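Local coordinates for putative polysaccharide biosynthesis protein with aminopeptidase-like domain (Clostridium acetobutylicum, PDB 3K9T) that binds one zinc ion per subunit of its trimer and probably acts in the biosynthesis of modified polysaccharides rather than as a peptidase, at residues K7-S12 with S342-L347; G165-G170 with F224-I229. All blocks are in the same frame, centred on the assembly; numbering follows the deposited sequence.

Contact 1 (K7-S12 with S342-L347); sequences KYIQNS and SYKTYL
Y343 reaches from helix 336-355 across to the turn that ends helix 5-10, where its ring and hydroxyl meet Y8 and S12. Its CB leaves the backbone with CG anti to the backbone N (chi1 162°), a setting that sends the ring out of its own helix toward these two residues. Along the edge of that ring CD2 comes first, 3.8 Å from S12 CB, which lies in the ring plane. One atom further out, CE2 sits 3.7 Å from Y8 O, again near the plane. At the tip the hydroxyl OH rests 3.7 Å from Y8 CB and approaches the Y8 ring obliquely. It does not bond to the peptide directly; a water hydrogen-bonded to Y343 OH (water O to OH 2.7 Å) donates to Y8 O, so the last turn of the short helix is linked to the tyrosine through solvent. L347 CD1 lies over one face of the Y343 ring, 3.5 Å above its plane and offset toward the rim, and the same methyl packs on Y8 CB.

The rest of the contact is largely aliphatic. I9 divides its branches between two partners: CG1 runs past L347 in the opposite direction, 3.8 Å from L347 CB, while CG2 meets K344 CG at 3.6 Å, the two side chains at about a right angle. K344 then bends at its third and fourth torsions, leading its ammonium end away from the short helix. S12 OG, close to K344 CD, makes a weak hydrogen bond back to I9 O.

Around this pair, helix 12-26 brings T15 and I19 to Y343, and helix 194-211 supplies A210 to Y8 and L203 to Y343. Y346 OH hydrogen-bonds L314 O of strand 311-315, which puts helix 336-355 against the central sheet.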
loop_
_atom_site.group_PDB
_atom_site.type_symbol
_atom_site.label_atom_id
_atom_site.label_comp_id
_atom_site.label_asym_id
_atom_site.label_seq_id
_atom_site.Cartn_x
_atom_site.Cartn_y
_atom_site.Cartn_z
ATOM N N LYS A 7 -21.358 -21.717 -24.232
ATOM C CA LYS A 7 -21.923 -23.060 -24.276
ATOM C C LYS A 7 -20.874 -24.061 -23.828
ATOM O O LYS A 7 -21.233 -25.068 -23.220
ATOM C CB LYS A 7 -22.508 -23.414 -25.672
ATOM C CG LYS A 7 -21.500 -23.282 -26.832
ATOM C CD LYS A 7 -22.085 -23.462 -28.274
ATOM C CE LYS A 7 -21.165 -22.800 -29.396
ATOM N NZ LYS A 7 -21.531 -21.361 -29.782
ATOM N N TYR A 8 -19.597 -23.785 -24.132
ATOM C CA TYR A 8 -18.507 -24.645 -23.689
ATOM C C TYR A 8 -18.344 -24.574 -22.163
ATOM O O TYR A 8 -18.141 -25.602 -21.506
ATOM C CB TYR A 8 -17.185 -24.287 -24.379
ATOM C CG TYR A 8 -17.197 -24.572 -25.870
ATOM C CD1 TYR A 8 -16.958 -25.846 -26.369
ATOM C CD2 TYR A 8 -17.442 -23.569 -26.773
ATOM C CE1 TYR A 8 -16.992 -26.094 -27.738
ATOM C CE2 TYR A 8 -17.476 -23.803 -28.120
ATOM C CZ TYR A 8 -17.262 -25.062 -28.605
ATOM O OH TYR A 8 -17.293 -25.244 -29.969
ATOM N N ILE A 9 -18.439 -23.370 -21.594
ATOM C CA ILE A 9 -18.354 -23.221 -20.153
ATOM C C ILE A 9 -19.550 -23.945 -19.539
ATOM O O ILE A 9 -19.390 -24.699 -18.574
ATOM C CB ILE A 9 -18.308 -21.744 -19.712
ATOM C CG1 ILE A 9 -16.993 -21.106 -20.162
ATOM C CG2 ILE A 9 -18.454 -21.648 -18.224
ATOM C CD1 ILE A 9 -16.960 -19.553 -20.115
ATOM N N GLN A 10 -20.738 -23.770 -20.122
ATOM C CA GLN A 10 -21.945 -24.416 -19.576
ATOM C C GLN A 10 -21.929 -25.935 -19.664
ATOM O O GLN A 10 -22.628 -26.591 -18.903
ATOM C CB GLN A 10 -23.196 -23.890 -20.252
ATOM C CG GLN A 10 -23.574 -22.453 -19.826
ATOM C CD GLN A 10 -24.353 -21.682 -20.918
ATOM O OE1 GLN A 10 -24.816 -22.260 -21.915
ATOM N NE2 GLN A 10 -24.465 -20.368 -20.738
ATOM N N ASN A 11 -21.140 -26.507 -20.570
ATOM C CA ASN A 11 -21.081 -27.966 -20.688
ATOM C C ASN A 11 -19.818 -28.576 -20.080
ATOM O O ASN A 11 -19.417 -29.717 -20.388
ATOM C CB ASN A 11 -21.189 -28.387 -22.154
ATOM C CG ASN A 11 -21.587 -29.824 -22.290
ATOM O OD1 ASN A 11 -22.420 -30.316 -21.521
ATOM N ND2 ASN A 11 -20.979 -30.526 -23.233
ATOM N N SER A 12 -19.220 -27.822 -19.177
ATOM C CA SER A 12 -17.906 -28.159 -18.660
ATOM C C SER A 12 -17.891 -29.449 -17.844
ATOM O O SER A 12 -16.875 -30.150 -17.818
ATOM C CB SER A 12 -17.335 -26.986 -17.869
ATOM O OG SER A 12 -18.027 -26.853 -16.666
ATOM N N SER A 342 -11.223 -26.363 -13.644
ATOM C CA SER A 342 -10.022 -25.775 -14.240
ATOM C C SER A 342 -10.263 -25.374 -15.716
ATOM O O SER A 342 -9.838 -24.336 -16.162
ATOM C CB SER A 342 -8.863 -26.747 -14.135
ATOM O OG SER A 342 -8.573 -27.040 -12.776
ATOM N N TYR A 343 -10.975 -26.200 -16.462
ATOM C CA TYR A 343 -11.247 -25.912 -17.867
ATOM C C TYR A 343 -12.156 -24.691 -18.023
ATOM O O TYR A 343 -11.889 -23.814 -18.825
ATOM C CB TYR A 343 -11.856 -27.155 -18.469
ATOM C CG TYR A 343 -12.607 -27.027 -19.766
ATOM C CD1 TYR A 343 -11.946 -27.069 -20.984
ATOM C CD2 TYR A 343 -13.997 -26.972 -19.774
ATOM C CE1 TYR A 343 -12.636 -27.011 -22.169
ATOM C CE2 TYR A 343 -14.703 -26.904 -20.973
ATOM C CZ TYR A 343 -14.013 -26.935 -22.161
ATOM O OH TYR A 343 -14.694 -26.892 -23.345
ATOM N N LYS A 344 -13.228 -24.667 -17.246
ATOM C CA LYS A 344 -14.140 -23.528 -17.168
ATOM C C LYS A 344 -13.361 -22.234 -16.835
ATOM O O LYS A 344 -13.568 -21.168 -17.448
ATOM C CB LYS A 344 -15.225 -23.862 -16.116
ATOM C CG LYS A 344 -16.156 -22.746 -15.677
ATOM C CD LYS A 344 -17.493 -23.313 -15.146
ATOM C CE LYS A 344 -17.503 -23.603 -13.656
ATOM N NZ LYS A 344 -17.661 -22.355 -12.883
ATOM N N THR A 345 -12.426 -22.323 -15.897
ATOM C CA THR A 345 -11.694 -21.126 -15.462
ATOM C C THR A 345 -10.769 -20.602 -16.578
ATOM O O THR A 345 -10.688 -19.393 -16.848
ATOM C CB THR A 345 -10.948 -21.350 -14.152
ATOM O OG1 THR A 345 -11.853 -21.849 -13.124
ATOM C CG2 THR A 345 -10.294 -20.050 -13.718
ATOM N N TYR A 346 -10.081 -21.521 -17.224
ATOM C CA TYR A 346 -9.231 -21.173 -18.343
ATOM C C TYR A 346 -10.076 -20.528 -19.429
ATOM O O TYR A 346 -9.672 -19.517 -20.000
ATOM C CB TYR A 346 -8.442 -22.404 -18.884
ATOM C CG TYR A 346 -7.068 -22.613 -18.246
ATOM C CD1 TYR A 346 -6.930 -23.166 -16.979
ATOM C CD2 TYR A 346 -5.900 -22.295 -18.938
ATOM C CE1 TYR A 346 -5.662 -23.369 -16.421
ATOM C CE2 TYR A 346 -4.636 -22.492 -18.391
ATOM C CZ TYR A 346 -4.516 -23.013 -17.132
ATOM O OH TYR A 346 -3.256 -23.214 -16.583
ATOM N N LEU A 347 -11.242 -21.097 -19.735
ATOM C CA LEU A 347 -12.106 -20.498 -20.759
ATOM C C LEU A 347 -12.568 -19.078 -20.362
ATOM O O LEU A 347 -12.685 -18.182 -21.215
ATOM C CB LEU A 347 -13.308 -21.412 -21.061
ATOM C CG LEU A 347 -13.027 -22.708 -21.839
ATOM C CD1 LEU A 347 -14.323 -23.367 -22.247
ATOM C CD2 LEU A 347 -12.172 -22.434 -23.079
HETATM O O HOH W 1 -17.204 -27.684 -22.990
#

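Contact 2 (G165-G170 with F224-I229); sequences GSLTYG and FAPETI. With IMD (imidazole), chain E.
G170 and F224 are joined by two backbone hydrogen bonds, which make them a hydrogen-bonded antiparallel pair. G170 N donates a hydrogen bond to F224 O at 2.8 Å, in the carbonyl plane and nearly straight. In return F224 N binds G170 O at 2.9 Å, here with the donor tilted 26° from the carbonyl plane. G170 O also lies at the edge of the F224 ring, near its plane. The ring itself leads away from strand 166-174 toward I45, L51 and helix 194-211.

Apolar contacts take over where the second strand ends. Y169 CB meets A225 CB at 3.7 Å, whereas the Y169 ring turns aside to stack on H54 and meets W234 at a steep angle. P226 CG points at the branched end of L167, 3.9 Å from L167 CD1. A chi1 of 177° swings L167 CG away from its own nitrogen, so that CD1 also reaches I229 CG1 at 3.7 Å and L167 lies against both P226 and I229. Apart from these, P226 CD makes a close van der Waals contact with the carbonyl oxygen T168 O at 3.5 Å.

The polar side chains bond outside the pair: T168 OG1 to E55, Y169 OH to R237 NE, and E227 OE2 to S297 OG and to N1 of an imidazole, probably from the crystallisation liquor, which donates at 2.6 Å in a bent bond (140°). Here an antiparallel strand flanks the parallel core of a mixed alpha/beta sheet, and strand 219-225 leads through a loop into helix 229-237, an arrangement consistent with the aminopeptidase-like fold of the zinc exopeptidase clan.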
loop_
_atom_site.group_PDB
_atom_site.type_symbol
_atom_site.label_atom_id
_atom_site.label_comp_id
_atom_site.label_asym_id
_atom_site.label_seq_id
_atom_site.Cartn_x
_atom_site.Cartn_y
_atom_site.Cartn_z
ATOM N N GLY A 165 19.612 -39.297 -30.976
ATOM C CA GLY A 165 18.292 -39.440 -31.588
ATOM C C GLY A 165 17.725 -38.046 -31.805
ATOM O O GLY A 165 18.391 -37.155 -32.394
ATOM N N SER A 166 16.506 -37.841 -31.323
ATOM C CA SER A 166 15.938 -36.517 -31.327
ATOM C C SER A 166 14.889 -36.303 -30.254
ATOM O O SER A 166 14.269 -37.257 -29.751
ATOM C CB SER A 166 15.338 -36.215 -32.694
ATOM O OG SER A 166 14.368 -37.178 -33.000
ATOM N N LEU A 167 14.704 -35.017 -29.936
ATOM C CA LEU A 167 13.772 -34.560 -28.921
ATOM C C LEU A 167 12.490 -34.083 -29.597
ATOM O O LEU A 167 12.528 -33.200 -30.460
ATOM C CB LEU A 167 14.399 -33.413 -28.097
ATOM C CG LEU A 167 13.556 -32.735 -27.000
ATOM C CD1 LEU A 167 14.430 -32.309 -25.826
ATOM C CD2 LEU A 167 12.795 -31.585 -27.543
ATOM N N THR A 168 11.374 -34.684 -29.186
ATOM C CA THR A 168 10.057 -34.378 -29.730
ATOM C C THR A 168 9.376 -33.244 -28.993
ATOM O O THR A 168 9.374 -33.235 -27.751
ATOM C CB THR A 168 9.106 -35.594 -29.614
ATOM O OG1 THR A 168 9.771 -36.768 -30.108
ATOM C CG2 THR A 168 7.791 -35.326 -30.409
ATOM N N TYR A 169 8.839 -32.286 -29.750
ATOM C CA TYR A 169 7.858 -31.349 -29.185
ATOM C C TYR A 169 6.736 -31.110 -30.185
ATOM O O TYR A 169 6.952 -31.186 -31.395
ATOM C CB TYR A 169 8.453 -30.032 -28.656
ATOM C CG TYR A 169 8.953 -29.031 -29.679
ATOM C CD1 TYR A 169 8.107 -28.131 -30.258
ATOM C CD2 TYR A 169 10.273 -28.950 -29.998
ATOM C CE1 TYR A 169 8.552 -27.207 -31.129
ATOM C CE2 TYR A 169 10.736 -28.011 -30.885
ATOM C CZ TYR A 169 9.879 -27.148 -31.445
ATOM O OH TYR A 169 10.344 -26.229 -32.366
ATOM N N GLY A 170 5.537 -30.860 -29.663
ATOM C CA GLY A 170 4.361 -30.589 -30.487
ATOM C C GLY A 170 3.846 -29.159 -30.343
ATOM O O GLY A 170 3.966 -28.544 -29.291
ATOM N N PHE A 224 3.359 -28.220 -26.492
ATOM C CA PHE A 224 3.502 -29.463 -25.734
ATOM C C PHE A 224 4.972 -29.941 -25.871
ATOM O O PHE A 224 5.389 -30.425 -26.920
ATOM C CB PHE A 224 2.586 -30.539 -26.260
ATOM C CG PHE A 224 1.143 -30.206 -26.237
ATOM C CD1 PHE A 224 0.578 -29.421 -27.233
ATOM C CD2 PHE A 224 0.312 -30.767 -25.284
ATOM C CE1 PHE A 224 -0.800 -29.168 -27.242
ATOM C CE2 PHE A 224 -1.061 -30.527 -25.302
ATOM C CZ PHE A 224 -1.609 -29.725 -26.277
ATOM N N ALA A 225 5.738 -29.832 -24.798
ATOM C CA ALA A 225 7.181 -30.037 -24.866
ATOM C C ALA A 225 7.675 -30.544 -23.526
ATOM O O ALA A 225 7.043 -30.255 -22.492
ATOM C CB ALA A 225 7.851 -28.744 -25.199
ATOM N N PRO A 226 8.799 -31.292 -23.518
ATOM C CA PRO A 226 9.339 -31.690 -22.211
ATOM C C PRO A 226 9.676 -30.481 -21.377
ATOM O O PRO A 226 10.138 -29.473 -21.935
ATOM C CB PRO A 226 10.655 -32.419 -22.575
ATOM C CG PRO A 226 10.990 -31.997 -23.976
ATOM C CD PRO A 226 9.637 -31.789 -24.622
ATOM N N GLU A 227 9.524 -30.585 -20.056
ATOM C CA GLU A 227 9.859 -29.454 -19.202
ATOM C C GLU A 227 11.326 -29.027 -19.315
ATOM O O GLU A 227 12.222 -29.835 -19.524
ATOM C CB GLU A 227 9.504 -29.706 -17.733
ATOM C CG GLU A 227 9.488 -28.393 -16.899
ATOM C CD GLU A 227 9.099 -28.597 -15.448
ATOM O OE1 GLU A 227 9.757 -29.410 -14.794
ATOM O OE2 GLU A 227 8.164 -27.927 -14.946
ATOM N N THR A 228 11.536 -27.725 -19.171
ATOM C CA THR A 228 12.838 -27.115 -19.182
ATOM C C THR A 228 13.508 -27.237 -20.531
ATOM O O THR A 228 13.547 -26.267 -21.249
ATOM C CB THR A 228 13.739 -27.582 -17.971
ATOM O OG1 THR A 228 13.101 -27.140 -16.790
ATOM C CG2 THR A 228 15.141 -26.953 -17.979
ATOM N N ILE A 229 14.032 -28.412 -20.857
ATOM C CA ILE A 229 14.738 -28.617 -22.135
ATOM C C ILE A 229 13.846 -28.325 -23.370
ATOM O O ILE A 229 14.313 -27.745 -24.378
ATOM C CB ILE A 229 15.412 -30.025 -22.210
ATOM C CG1 ILE A 229 16.260 -30.138 -23.476
ATOM C CG2 ILE A 229 14.383 -31.164 -22.085
ATOM C CD1 ILE A 229 17.370 -29.049 -23.591
HETATM N N1 IMD E . 7.662 -29.081 -12.632
HETATM C C2 IMD E . 7.377 -30.335 -13.049
HETATM N N3 IMD E . 7.196 -31.102 -11.977
HETATM C C4 IMD E . 7.342 -30.341 -10.875
HETATM C C5 IMD E . 7.636 -29.054 -11.291
#

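How the contacts relate
Contacts 1 and 2 lie on opposite sides of the centre of the chain, with their own centres 28 Å apart and their nearest atoms about 11 Å apart. Helix 194-211 runs between them: it receives Y8 and Y343 from contact 1 and F224 from contact 2. Contact 1 joins helices from near the start and end of the aminopeptidase-like part, and contact 2 falls between them in sequence. Contact 2 is nearer the metal site of H190, D196 and H325; the side chain of P226 is about 11 Å from the zinc ion. Contact 1 lies away from that site.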